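Local structure of DNA mismatch repair protein MutL (6LZI) at residues 21-26 against 45-50; 90-95 against 101-106; 118-123 against 142-147; 161-166 against 179-184. The protein probably binds and hydrolyses ATP through a Bergerat-fold ATPase domain of the GHKL type, helping to drive DNA mismatch repair. One frame throughout, in Å; residues are numbered along the deposited sequence.

Contact 1. Residues 21-26 against 45-50; sequences KELVEN and RLIRVK. With MG (magnesium ion), chain B; ADP (adenosine-5'-diphosphate), chain H.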
# COMPACT_ATOMS: atom_id res chain seq x y z
N LYS A 21 -2.50 1.94 4.96
CA LYS A 21 -1.34 2.64 4.43
C LYS A 21 -0.19 2.54 5.43
O LYS A 21 0.98 2.21 5.08
CB LYS A 21 -1.70 4.11 4.18
CG LYS A 21 -0.53 4.95 3.69
CD LYS A 21 0.16 5.66 4.85
CE LYS A 21 1.05 6.76 4.36
NZ LYS A 21 1.82 7.27 5.53
N GLU A 22 -0.49 2.90 6.68
CA GLU A 22 0.55 2.91 7.71
C GLU A 22 1.08 1.54 7.91
O GLU A 22 2.29 1.37 8.03
CB GLU A 22 0.07 3.47 9.02
CG GLU A 22 -0.44 4.89 8.87
CD GLU A 22 0.67 5.89 8.57
OE1 GLU A 22 0.39 6.99 8.02
OE2 GLU A 22 1.84 5.58 8.84
N LEU A 23 0.19 0.51 7.90
CA LEU A 23 0.75 -0.83 8.13
C LEU A 23 1.63 -1.29 6.96
O LEU A 23 2.71 -1.84 7.18
CB LEU A 23 -0.37 -1.86 8.41
CG LEU A 23 -1.08 -1.40 9.70
CD1 LEU A 23 -2.30 -2.42 9.90
CD2 LEU A 23 -0.29 -1.26 10.95
N VAL A 24 1.18 -1.09 5.71
CA VAL A 24 1.96 -1.61 4.60
C VAL A 24 3.25 -0.81 4.49
O VAL A 24 4.31 -1.35 4.19
CB VAL A 24 1.11 -1.50 3.32
CG1 VAL A 24 1.94 -1.70 2.10
CG2 VAL A 24 -0.12 -2.51 3.38
N GLU A 25 3.19 0.48 4.81
CA GLU A 25 4.44 1.24 4.85
C GLU A 25 5.43 0.61 5.83
O GLU A 25 6.62 0.48 5.50
CB GLU A 25 4.17 2.72 5.19
CG GLU A 25 5.44 3.56 5.37
CD GLU A 25 5.13 5.04 5.59
OE1 GLU A 25 5.51 5.66 6.64
OE2 GLU A 25 4.54 5.60 4.66
N ASN A 26 4.93 0.14 7.00
CA ASN A 26 5.79 -0.44 8.01
C ASN A 26 6.35 -1.77 7.52
O ASN A 26 7.54 -2.07 7.73
CB ASN A 26 5.01 -0.64 9.31
CG ASN A 26 4.85 0.66 10.06
OD1 ASN A 26 5.57 1.61 9.76
ND2 ASN A 26 3.98 0.73 11.02
N ARG A 45 -14.52 -3.56 10.10
CA ARG A 45 -14.54 -4.62 11.07
C ARG A 45 -13.18 -5.25 11.34
O ARG A 45 -12.87 -5.53 12.51
CB ARG A 45 -15.58 -5.69 10.65
CG ARG A 45 -15.57 -6.88 11.50
CD ARG A 45 -16.83 -7.71 11.35
NE ARG A 45 -16.81 -8.78 12.34
CZ ARG A 45 -17.11 -8.59 13.63
NH1 ARG A 45 -17.47 -7.39 14.09
NH2 ARG A 45 -17.02 -9.61 14.46
N LEU A 46 -12.38 -5.51 10.32
CA LEU A 46 -11.02 -6.00 10.50
C LEU A 46 -10.16 -5.49 9.37
O LEU A 46 -10.51 -5.61 8.18
CB LEU A 46 -10.98 -7.53 10.52
CG LEU A 46 -9.54 -8.07 10.51
CD1 LEU A 46 -8.78 -7.94 11.79
CD2 LEU A 46 -9.65 -9.52 9.93
N ILE A 47 -8.98 -5.02 9.74
CA ILE A 47 -7.86 -4.81 8.86
C ILE A 47 -6.72 -5.65 9.41
O ILE A 47 -6.35 -5.48 10.59
CB ILE A 47 -7.45 -3.31 8.90
CG1 ILE A 47 -8.58 -2.42 8.33
CG2 ILE A 47 -6.22 -3.03 8.06
CD1 ILE A 47 -8.62 -1.07 9.00
N ARG A 48 -6.16 -6.53 8.56
CA ARG A 48 -5.03 -7.39 8.93
C ARG A 48 -3.94 -7.23 7.87
O ARG A 48 -4.25 -7.24 6.66
CB ARG A 48 -5.46 -8.86 9.00
CG ARG A 48 -4.30 -9.68 9.42
CD ARG A 48 -4.68 -11.15 9.64
NE ARG A 48 -5.26 -11.71 8.43
CZ ARG A 48 -4.56 -12.24 7.44
NH1 ARG A 48 -3.21 -12.28 7.49
NH2 ARG A 48 -5.21 -12.72 6.39
N VAL A 49 -2.70 -7.00 8.33
CA VAL A 49 -1.55 -6.92 7.43
C VAL A 49 -0.47 -7.82 7.96
O VAL A 49 -0.00 -7.64 9.09
CB VAL A 49 -1.05 -5.47 7.29
CG1 VAL A 49 0.19 -5.35 6.35
CG2 VAL A 49 -2.13 -4.59 6.71
N LYS A 50 -0.04 -8.73 7.12
CA LYS A 50 0.91 -9.75 7.43
C LYS A 50 2.08 -9.50 6.50
O LYS A 50 1.87 -9.30 5.29
CB LYS A 50 0.35 -11.10 7.17
CG LYS A 50 1.33 -12.25 7.60
CD LYS A 50 0.54 -13.50 7.24
CE LYS A 50 1.29 -14.78 7.65
NZ LYS A 50 2.39 -14.89 6.68
MG MG B . 5.43 3.57 10.30
PB ADP H . 7.47 4.75 12.29
O1B ADP H . 7.25 3.67 11.28
O2B ADP H . 8.84 4.61 13.00
O3B ADP H . 7.31 6.13 11.69
PA ADP H . 5.29 3.34 13.52
O1A ADP H . 4.40 3.65 14.68
O2A ADP H . 4.58 3.11 12.22
O3A ADP H . 6.36 4.60 13.43
O5' ADP H . 6.08 1.96 13.78
C5' ADP H . 6.94 2.09 14.91
C4' ADP H . 8.12 1.13 14.80
O4' ADP H . 7.66 -0.19 14.90
C3' ADP H . 8.92 1.18 13.51
O3' ADP H . 10.00 2.14 13.63
C2' ADP H . 9.50 -0.22 13.43
O2' ADP H . 10.67 -0.16 14.31
C1' ADP H . 8.46 -1.06 14.13
N9 ADP H . 7.55 -1.72 13.20
C8 ADP H . 6.25 -1.41 12.94
N7 ADP H . 5.72 -2.28 12.03
C5 ADP H . 6.74 -3.12 11.72
C6 ADP H . 6.83 -4.27 10.81
N6 ADP H . 5.75 -4.63 10.06
N1 ADP H . 8.02 -4.92 10.74
C2 ADP H . 9.10 -4.48 11.51
N3 ADP H . 9.08 -3.47 12.37
C4 ADP H . 7.90 -2.79 12.50
O HOH W 1 3.38 3.42 9.48
O HOH W 2 6.37 4.02 8.54
O HOH W 3 5.03 5.68 10.71
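Val49 sets CG1 anti to its backbone N (chi1 179°) and CG2 anti to its carbonyl carbon, which turns CG2 to Leu23 and CG1 to both Leu23 and Val24. CG2 is 3.7 Å from Leu23 CB; Leu23 holds CG beside its backbone N, and its CD1 also comes near Val49 CG2. CG1 meets Val24 CG2 at 4.1 Å, the two valines crossing at about a right angle. Two residues earlier in the strand, Ile47 CG2 is 4.4 Å from Leu23 CD1, a looser contact. Replacing Val49 by an alanine removes both methyls and would probably open a gap under Leu23 and Val24. The axes run nearly parallel, 7° apart and 8.8 Å at closest approach, as expected for a helix laid on the sheet of the Bergerat ATP-binding fold. At the far end of the helical segment Asn26 grips the nucleotide: its OD1 binds the magnesium ion at 2.0 Å, while ND2 donates to ADP O2A at 2.7 Å. ADP O1B and O2A and three waters complete six ligands on the metal. Glu22 OE2 and Glu22 O accept from one of these waters, Glu25 OE1 from another, and Lys21 NZ bridges the two carboxylates, more weakly to Glu25.

Contact 2. Residues 90-95 against 101-106; sequences EALYSI and FKLRSR. With ADP (adenosine-5'-diphosphate), chain H.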
# COMPACT_ATOMS: atom_id res chain seq x y z
N GLU A 90 3.23 8.14 17.40
CA GLU A 90 3.64 7.55 16.15
C GLU A 90 2.46 6.79 15.58
O GLU A 90 1.35 6.82 16.13
CB GLU A 90 4.85 6.65 16.32
CG GLU A 90 6.21 7.24 15.96
CD GLU A 90 7.36 6.25 16.23
OE1 GLU A 90 7.06 5.13 16.71
OE2 GLU A 90 8.55 6.59 15.97
N ALA A 91 2.69 6.08 14.48
CA ALA A 91 1.55 5.62 13.70
C ALA A 91 0.84 4.47 14.41
O ALA A 91 -0.40 4.47 14.50
CB ALA A 91 2.00 5.24 12.28
N LEU A 92 1.59 3.47 14.96
CA LEU A 92 0.84 2.39 15.63
C LEU A 92 0.13 2.84 16.89
O LEU A 92 -0.90 2.22 17.29
CB LEU A 92 1.77 1.23 15.97
CG LEU A 92 2.38 0.61 14.72
CD1 LEU A 92 3.47 -0.41 15.11
CD2 LEU A 92 1.31 -0.11 13.91
N TYR A 93 0.69 3.82 17.60
CA TYR A 93 0.01 4.35 18.77
C TYR A 93 -1.33 4.93 18.37
O TYR A 93 -2.36 4.71 19.02
CB TYR A 93 0.84 5.44 19.40
CG TYR A 93 0.11 6.18 20.48
CD1 TYR A 93 -0.11 5.60 21.69
CD2 TYR A 93 -0.35 7.47 20.26
CE1 TYR A 93 -0.80 6.29 22.70
CE2 TYR A 93 -1.02 8.18 21.26
CZ TYR A 93 -1.25 7.58 22.46
OH TYR A 93 -1.92 8.29 23.43
N SER A 94 -1.30 5.73 17.31
CA SER A 94 -2.50 6.40 16.90
C SER A 94 -3.51 5.37 16.39
O SER A 94 -4.72 5.50 16.67
CB SER A 94 -2.10 7.52 15.91
OG SER A 94 -2.48 7.18 14.61
N ILE A 95 -3.06 4.27 15.76
CA ILE A 95 -4.00 3.21 15.31
C ILE A 95 -4.54 2.43 16.50
O ILE A 95 -5.73 2.13 16.57
CB ILE A 95 -3.31 2.26 14.31
CG1 ILE A 95 -2.98 3.00 13.00
CG2 ILE A 95 -4.18 0.98 13.99
CD1 ILE A 95 -2.08 2.20 12.06
N PHE A 101 -6.75 -3.74 18.99
CA PHE A 101 -5.51 -3.80 18.23
C PHE A 101 -4.70 -4.99 18.69
O PHE A 101 -4.42 -5.12 19.88
CB PHE A 101 -4.74 -2.48 18.46
CG PHE A 101 -3.38 -2.43 17.81
CD1 PHE A 101 -2.26 -2.85 18.51
CD2 PHE A 101 -3.20 -1.79 16.56
CE1 PHE A 101 -0.99 -2.78 17.90
CE2 PHE A 101 -1.94 -1.74 15.97
CZ PHE A 101 -0.86 -2.19 16.63
N LYS A 102 -4.29 -5.86 17.76
CA LYS A 102 -3.26 -6.82 18.13
C LYS A 102 -2.05 -6.67 17.23
O LYS A 102 -2.17 -6.47 16.04
CB LYS A 102 -3.78 -8.28 18.02
CG LYS A 102 -4.73 -8.70 19.11
CD LYS A 102 -5.02 -10.18 19.05
CE LYS A 102 -6.20 -10.53 19.98
NZ LYS A 102 -6.85 -11.77 19.45
N LEU A 103 -0.87 -6.81 17.78
CA LEU A 103 0.31 -6.91 16.91
C LEU A 103 1.10 -8.12 17.35
O LEU A 103 1.42 -8.24 18.52
CB LEU A 103 1.19 -5.69 17.02
CG LEU A 103 2.57 -5.64 16.28
CD1 LEU A 103 2.94 -4.18 15.79
CD2 LEU A 103 3.69 -6.12 17.10
N ARG A 104 1.39 -9.04 16.44
CA ARG A 104 2.28 -10.13 16.77
C ARG A 104 3.50 -10.05 15.85
O ARG A 104 3.38 -9.68 14.69
CB ARG A 104 1.56 -11.51 16.65
CG ARG A 104 1.09 -11.92 15.23
CD ARG A 104 0.37 -13.30 15.35
NE ARG A 104 -0.86 -13.10 16.13
CZ ARG A 104 -2.00 -12.66 15.58
NH1 ARG A 104 -2.04 -12.36 14.28
NH2 ARG A 104 -3.11 -12.49 16.33
N SER A 105 4.67 -10.38 16.39
CA SER A 105 5.92 -10.28 15.59
C SER A 105 6.97 -11.26 16.11
O SER A 105 7.15 -11.46 17.32
CB SER A 105 6.51 -8.86 15.62
OG SER A 105 7.57 -8.73 14.70
N ARG A 106 7.66 -11.88 15.16
CA ARG A 106 8.75 -12.77 15.43
C ARG A 106 9.98 -12.18 14.74
O ARG A 106 9.98 -11.97 13.52
CB ARG A 106 8.47 -14.15 14.88
CG ARG A 106 9.64 -15.12 15.21
CD ARG A 106 9.31 -16.54 14.66
NE ARG A 106 10.51 -17.34 14.50
CZ ARG A 106 10.50 -18.53 13.91
NH1 ARG A 106 9.33 -19.04 13.50
NH2 ARG A 106 11.64 -19.20 13.68
PB ADP H . 7.47 4.75 12.29
O1B ADP H . 7.25 3.67 11.28
O2B ADP H . 8.84 4.61 13.00
O3B ADP H . 7.31 6.13 11.69
PA ADP H . 5.29 3.34 13.52
O1A ADP H . 4.40 3.65 14.68
O2A ADP H . 4.58 3.11 12.22
O3A ADP H . 6.36 4.60 13.43
O5' ADP H . 6.08 1.96 13.78
C5' ADP H . 6.94 2.09 14.91
C4' ADP H . 8.12 1.13 14.80
O4' ADP H . 7.66 -0.19 14.90
C3' ADP H . 8.92 1.18 13.51
O3' ADP H . 10.00 2.14 13.63
C2' ADP H . 9.50 -0.22 13.43
O2' ADP H . 10.67 -0.16 14.31
C1' ADP H . 8.46 -1.06 14.13
N9 ADP H . 7.55 -1.72 13.20
C8 ADP H . 6.25 -1.41 12.94
N7 ADP H . 5.72 -2.28 12.03
C5 ADP H . 6.74 -3.12 11.72
C6 ADP H . 6.83 -4.27 10.81
N6 ADP H . 5.75 -4.63 10.06
N1 ADP H . 8.02 -4.92 10.74
C2 ADP H . 9.10 -4.48 11.51
N3 ADP H . 9.08 -3.47 12.37
C4 ADP H . 7.90 -2.79 12.50
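Leu92 leaves its helix toward Phe101 and Leu103, and each of its side-chain carbons has a partner. CB lies 3.8 Å from ADP O1A, and CG stays close to the same oxygen and to O5'. The chain then forks. CD1 fits between nucleotide and strand, 3.7 Å from ADP C8 and 3.9 Å from Leu103 CD1. CD2 turns to Phe101 and reaches CZ at 4.1 Å, near the plane of the ring and therefore at its edge. Ile95, one helical turn on, meets the same edge: its CG2, anti to the backbone N, stands 3.9 Å from Phe101 CD2. Two aliphatic residues thus approach the CD2-CE2-CZ side of the ring. The backbone of Leu92 adds a polar grip, since its N donates to ADP O1A at 2.8 Å with a nearly straight N-H...O angle of 173°. An alanine at Leu92 keeps that N-H but lacks the fork, and would probably leave a gap between adenine, Leu103 and the Phe101 edge. Glu90, Ala91 and Leu92 all line the ADP pocket of this Bergerat fold. The axes of 91-95 and 101-106 make 143°; the short helix 91-96 lies beside helix 16-29, where Leu92 touches Leu23 and Asn26, while Phe101 and Leu103 of strand 100-106 also pack on Val137 of the adjacent strand 134-140.

Contact 3. Residues 118-123 against 142-147; sequences VEAGNI and LFFNLP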
# COMPACT_ATOMS: atom_id res chain seq x y z
N VAL A 118 -4.09 -4.41 22.57
CA VAL A 118 -4.37 -3.07 23.06
C VAL A 118 -5.81 -2.77 22.71
O VAL A 118 -6.29 -3.14 21.63
CB VAL A 118 -3.43 -2.01 22.44
CG1 VAL A 118 -3.89 -0.60 22.75
CG2 VAL A 118 -1.98 -2.23 22.91
N GLU A 119 -6.51 -2.06 23.59
CA GLU A 119 -7.82 -1.56 23.25
C GLU A 119 -7.84 -0.07 23.52
O GLU A 119 -7.65 0.36 24.67
CB GLU A 119 -8.89 -2.25 24.09
CG GLU A 119 -10.28 -1.94 23.64
CD GLU A 119 -11.29 -2.28 24.71
OE1 GLU A 119 -11.72 -1.35 25.44
OE2 GLU A 119 -11.61 -3.49 24.83
N ALA A 120 -8.10 0.72 22.47
CA ALA A 120 -8.21 2.16 22.62
C ALA A 120 -7.07 2.73 23.47
O ALA A 120 -7.28 3.57 24.36
CB ALA A 120 -9.57 2.51 23.18
N GLY A 121 -5.86 2.26 23.20
CA GLY A 121 -4.66 2.76 23.81
C GLY A 121 -4.28 2.06 25.10
O GLY A 121 -3.13 2.17 25.53
N ASN A 122 -5.19 1.31 25.69
CA ASN A 122 -4.92 0.62 26.96
C ASN A 122 -4.41 -0.80 26.72
O ASN A 122 -5.14 -1.64 26.18
CB ASN A 122 -6.18 0.60 27.81
CG ASN A 122 -6.74 2.00 28.02
OD1 ASN A 122 -5.99 2.95 28.31
ND2 ASN A 122 -8.04 2.14 27.84
N ILE A 123 -3.19 -1.07 27.17
CA ILE A 123 -2.57 -2.38 26.96
C ILE A 123 -3.33 -3.41 27.79
O ILE A 123 -3.60 -3.20 28.97
CB ILE A 123 -1.09 -2.35 27.36
CG1 ILE A 123 -0.34 -1.24 26.61
CG2 ILE A 123 -0.43 -3.72 27.09
CD1 ILE A 123 1.06 -0.94 27.19
N LEU A 142 -12.72 -0.42 14.11
CA LEU A 142 -12.03 0.86 14.05
C LEU A 142 -13.04 1.90 14.49
O LEU A 142 -14.22 1.83 14.11
CB LEU A 142 -11.52 1.11 12.64
CG LEU A 142 -10.79 2.43 12.31
CD1 LEU A 142 -9.50 2.42 13.15
CD2 LEU A 142 -10.51 2.58 10.81
N PHE A 143 -12.57 2.85 15.33
CA PHE A 143 -13.39 3.94 15.95
C PHE A 143 -14.57 3.42 16.79
O PHE A 143 -15.60 4.10 16.94
CB PHE A 143 -13.89 4.92 14.88
CG PHE A 143 -12.80 5.48 14.01
CD1 PHE A 143 -11.73 6.18 14.62
CD2 PHE A 143 -12.87 5.35 12.63
CE1 PHE A 143 -10.72 6.72 13.81
CE2 PHE A 143 -11.84 5.89 11.81
CZ PHE A 143 -10.76 6.57 12.47
N PHE A 144 -14.47 2.20 17.37
CA PHE A 144 -15.56 1.75 18.25
C PHE A 144 -15.78 2.68 19.44
O PHE A 144 -16.91 2.81 19.97
CB PHE A 144 -15.25 0.34 18.75
CG PHE A 144 -14.28 0.32 19.86
CD1 PHE A 144 -12.93 0.32 19.58
CD2 PHE A 144 -14.69 0.21 21.19
CE1 PHE A 144 -11.99 0.27 20.60
CE2 PHE A 144 -13.77 0.14 22.22
CZ PHE A 144 -12.39 0.17 21.92
N ASN A 145 -14.69 3.32 19.91
CA ASN A 145 -14.64 4.32 20.95
C ASN A 145 -15.07 5.72 20.50
O ASN A 145 -15.24 6.58 21.37
CB ASN A 145 -13.20 4.38 21.56
CG ASN A 145 -12.08 4.75 20.50
OD1 ASN A 145 -12.16 4.33 19.35
ND2 ASN A 145 -10.97 5.46 20.96
N LEU A 146 -15.30 5.92 19.19
CA LEU A 146 -15.80 7.21 18.64
C LEU A 146 -17.00 6.95 17.75
O LEU A 146 -16.88 6.95 16.52
CB LEU A 146 -14.71 7.93 17.83
CG LEU A 146 -13.43 8.10 18.66
CD1 LEU A 146 -12.22 8.59 17.83
CD2 LEU A 146 -13.83 9.10 19.70
N PRO A 147 -18.17 6.72 18.33
CA PRO A 147 -19.29 6.23 17.53
C PRO A 147 -19.74 7.21 16.46
O PRO A 147 -20.20 6.78 15.41
CB PRO A 147 -20.37 5.93 18.57
CG PRO A 147 -19.87 6.52 19.94
CD PRO A 147 -18.39 6.63 19.78
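Ala120 and Asn145, whose CA atoms are 7.0 Å apart, sit in two facing turns: a type I' turn from Glu119 to Asn122, closed by paired backbone hydrogen bonds between those end residues, and a type I turn from Phe143 to Leu146. The first is the tight two-residue bend of a beta hairpin joining strands 113-119 and 122-129. From the opposing loop Phe144 reaches across with CG between its backbone N and carbonyl carbon (chi1 79°), sending CZ to the hairpin. There CZ lies 3.4 Å from Glu119 CG, a tight approach made obliquely to the ring, and 3.9 Å from Ala120 CB. The Glu119 chain is extended, and its carboxylate plane stands 84° from the ring plane, so no stacking of the two flat groups occurs. Asn145 comes in beside Phe144: its ND2 is 3.9 Å from Ala120 CB, and its own CB lies 4.2 Å above the Phe144 ring, over the centre. Lys100 makes a cation-pi contact with Phe144 and a long, weak ion pair with Glu119, and Asn145 ND2 gives a weak hydrogen bond to Ser97 O. The two turns therefore meet mainly through aliphatic and aromatic carbon, with the Asn145 amide against the Ala120 methyl, the charged end of Glu119 at the margin, and a lysine from a third segment that may weakly offset the carboxylate and polarise the ring.

Contact 4. Residues 161-166 against 179-184; sequences RKVLEL and FTLFSE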
# COMPACT_ATOMS: atom_id res chain seq x y z
N ARG A 161 -12.86 -0.00 -2.18
CA ARG A 161 -12.18 0.44 -3.39
C ARG A 161 -10.98 1.31 -3.05
O ARG A 161 -9.94 1.23 -3.73
CB ARG A 161 -13.20 1.14 -4.32
CG ARG A 161 -14.26 0.21 -4.98
CD ARG A 161 -15.29 1.00 -5.85
NE ARG A 161 -15.03 2.45 -5.83
CZ ARG A 161 -15.77 3.35 -5.19
NH1 ARG A 161 -16.86 2.96 -4.52
NH2 ARG A 161 -15.45 4.64 -5.22
N LYS A 162 -11.06 2.08 -1.96
CA LYS A 162 -9.93 2.93 -1.59
C LYS A 162 -8.74 2.08 -1.18
O LYS A 162 -7.62 2.38 -1.56
CB LYS A 162 -10.29 3.90 -0.47
CG LYS A 162 -11.32 4.93 -0.87
CD LYS A 162 -12.13 5.38 0.35
CE LYS A 162 -11.33 6.20 1.35
NZ LYS A 162 -12.16 6.69 2.57
N VAL A 163 -8.99 0.96 -0.49
CA VAL A 163 -7.94 0.05 -0.09
C VAL A 163 -7.39 -0.69 -1.30
O VAL A 163 -6.18 -0.85 -1.45
CB VAL A 163 -8.46 -0.96 0.98
CG1 VAL A 163 -7.43 -2.12 1.15
CG2 VAL A 163 -8.65 -0.27 2.27
N LEU A 164 -8.27 -1.04 -2.24
CA LEU A 164 -7.82 -1.67 -3.49
C LEU A 164 -6.89 -0.76 -4.28
O LEU A 164 -5.79 -1.19 -4.69
CB LEU A 164 -9.00 -2.09 -4.35
CG LEU A 164 -8.62 -2.79 -5.67
CD1 LEU A 164 -7.73 -3.96 -5.43
CD2 LEU A 164 -9.92 -3.26 -6.37
N GLU A 165 -7.30 0.53 -4.44
CA GLU A 165 -6.44 1.51 -5.12
C GLU A 165 -5.11 1.73 -4.40
O GLU A 165 -4.06 1.84 -5.04
CB GLU A 165 -7.15 2.87 -5.24
CG GLU A 165 -8.18 2.96 -6.39
CD GLU A 165 -7.63 2.41 -7.70
OE1 GLU A 165 -8.15 1.37 -8.20
OE2 GLU A 165 -6.63 2.98 -8.20
N LEU A 166 -5.14 1.86 -3.08
CA LEU A 166 -3.89 1.99 -2.31
C LEU A 166 -2.95 0.83 -2.53
O LEU A 166 -1.75 1.03 -2.67
CB LEU A 166 -4.21 2.11 -0.81
CG LEU A 166 -2.97 2.19 0.08
CD1 LEU A 166 -2.32 3.60 -0.05
CD2 LEU A 166 -3.28 1.83 1.56
N PHE A 179 2.19 -8.84 -3.34
CA PHE A 179 1.07 -8.29 -2.61
C PHE A 179 -0.14 -9.18 -2.81
O PHE A 179 -0.47 -9.56 -3.94
CB PHE A 179 0.71 -6.87 -3.11
CG PHE A 179 1.73 -5.86 -2.79
CD1 PHE A 179 1.69 -5.16 -1.60
CD2 PHE A 179 2.76 -5.58 -3.72
CE1 PHE A 179 2.64 -4.23 -1.29
CE2 PHE A 179 3.74 -4.69 -3.39
CZ PHE A 179 3.67 -4.04 -2.19
N THR A 180 -0.87 -9.41 -1.74
CA THR A 180 -2.15 -10.06 -1.83
C THR A 180 -3.14 -9.21 -1.05
O THR A 180 -2.80 -8.68 0.01
CB THR A 180 -2.08 -11.47 -1.24
OG1 THR A 180 -1.04 -12.20 -1.94
CG2 THR A 180 -3.35 -12.17 -1.48
N LEU A 181 -4.39 -9.13 -1.56
CA LEU A 181 -5.50 -8.51 -0.82
C LEU A 181 -6.68 -9.47 -0.84
O LEU A 181 -7.11 -9.87 -1.91
CB LEU A 181 -5.93 -7.19 -1.48
CG LEU A 181 -7.19 -6.51 -0.91
CD1 LEU A 181 -7.01 -6.00 0.56
CD2 LEU A 181 -7.54 -5.32 -1.84
N PHE A 182 -7.20 -9.82 0.35
CA PHE A 182 -8.47 -10.48 0.54
C PHE A 182 -9.47 -9.45 1.06
O PHE A 182 -9.18 -8.76 2.03
CB PHE A 182 -8.36 -11.61 1.58
CG PHE A 182 -7.39 -12.69 1.23
CD1 PHE A 182 -7.78 -13.76 0.48
CD2 PHE A 182 -6.04 -12.60 1.63
CE1 PHE A 182 -6.87 -14.75 0.14
CE2 PHE A 182 -5.13 -13.60 1.29
CZ PHE A 182 -5.54 -14.66 0.53
N SER A 183 -10.64 -9.35 0.44
CA SER A 183 -11.69 -8.52 1.01
C SER A 183 -12.99 -9.31 1.05
O SER A 183 -13.36 -9.94 0.06
CB SER A 183 -11.90 -7.22 0.23
OG SER A 183 -11.77 -7.41 -1.14
N GLU A 184 -13.65 -9.26 2.22
CA GLU A 184 -14.86 -10.02 2.52
C GLU A 184 -14.64 -11.48 2.12
O GLU A 184 -15.52 -12.14 1.55
CB GLU A 184 -16.10 -9.41 1.83
CG GLU A 184 -16.10 -7.90 1.78
CD GLU A 184 -15.87 -7.21 3.13
OE1 GLU A 184 -15.55 -6.00 3.13
OE2 GLU A 184 -16.01 -7.86 4.20
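Flat groups play no part where Val163 and Leu164 meet Leu181; the two phenylalanines of the strand segment pack on other partners, the Phe179 ring against Ile167, Tyr170 and Ala171 further along helix 156-173, and Phe182 beside Glu36 and Glu187 of the flanking strands. The contact is helix-on-sheet packing in the alpha/beta sandwich of the ATPase fold, joining that helix to strand 178-183, the next strand in the chain. Leu181 is the strand's one contributor. With CG anti to the backbone N (chi1 173°), it projects to the helix, and its two methyls are shared out between successive residues. CD1 lies 3.9 Å from Val163 CG1, where the two side chains meet obliquely, while CD2 faces Leu164, the two leucine side chains crossing at about a right angle. Around this apolar patch Leu181 also touches Val37 and Leu189 of the adjoining strands, so it is enclosed by sheet neighbours as well as by the helix. Beyond the strand end, Glu184 forms a salt bridge with Arg160, a charged link between helix and strand end. Across the contact Leu181 CD2 lies 3.8 Å from Leu164 CD1 and 4.0 Å from Leu164 CA.

How the contacts relate
Contacts 1, 2 and 4 are buried and each lays a helix on the same mixed sheet, while contact 3 is a surface meeting of a hairpin turn with a loop at one end of that sheet. Contacts 1 and 2 touch directly, Leu23 CD2 lying 3.6 Å from Leu92 CD2, and both serve ADP: contact 1 through the magnesium ion and an amide N-H, contact 2 through backbone N-H and aliphatic packing. Contact 4 abuts contact 1 by Lys21 and Leu166 and has neither ligand nor metal. Phe101 N and Val118 O, 2.8 Å apart, probably hydrogen-bond contact 2 to contact 3. Aliphatic methyls dominate the core contacts; at the surface a ring meets glutamate and alanine carbons, with amide and charge at the margin.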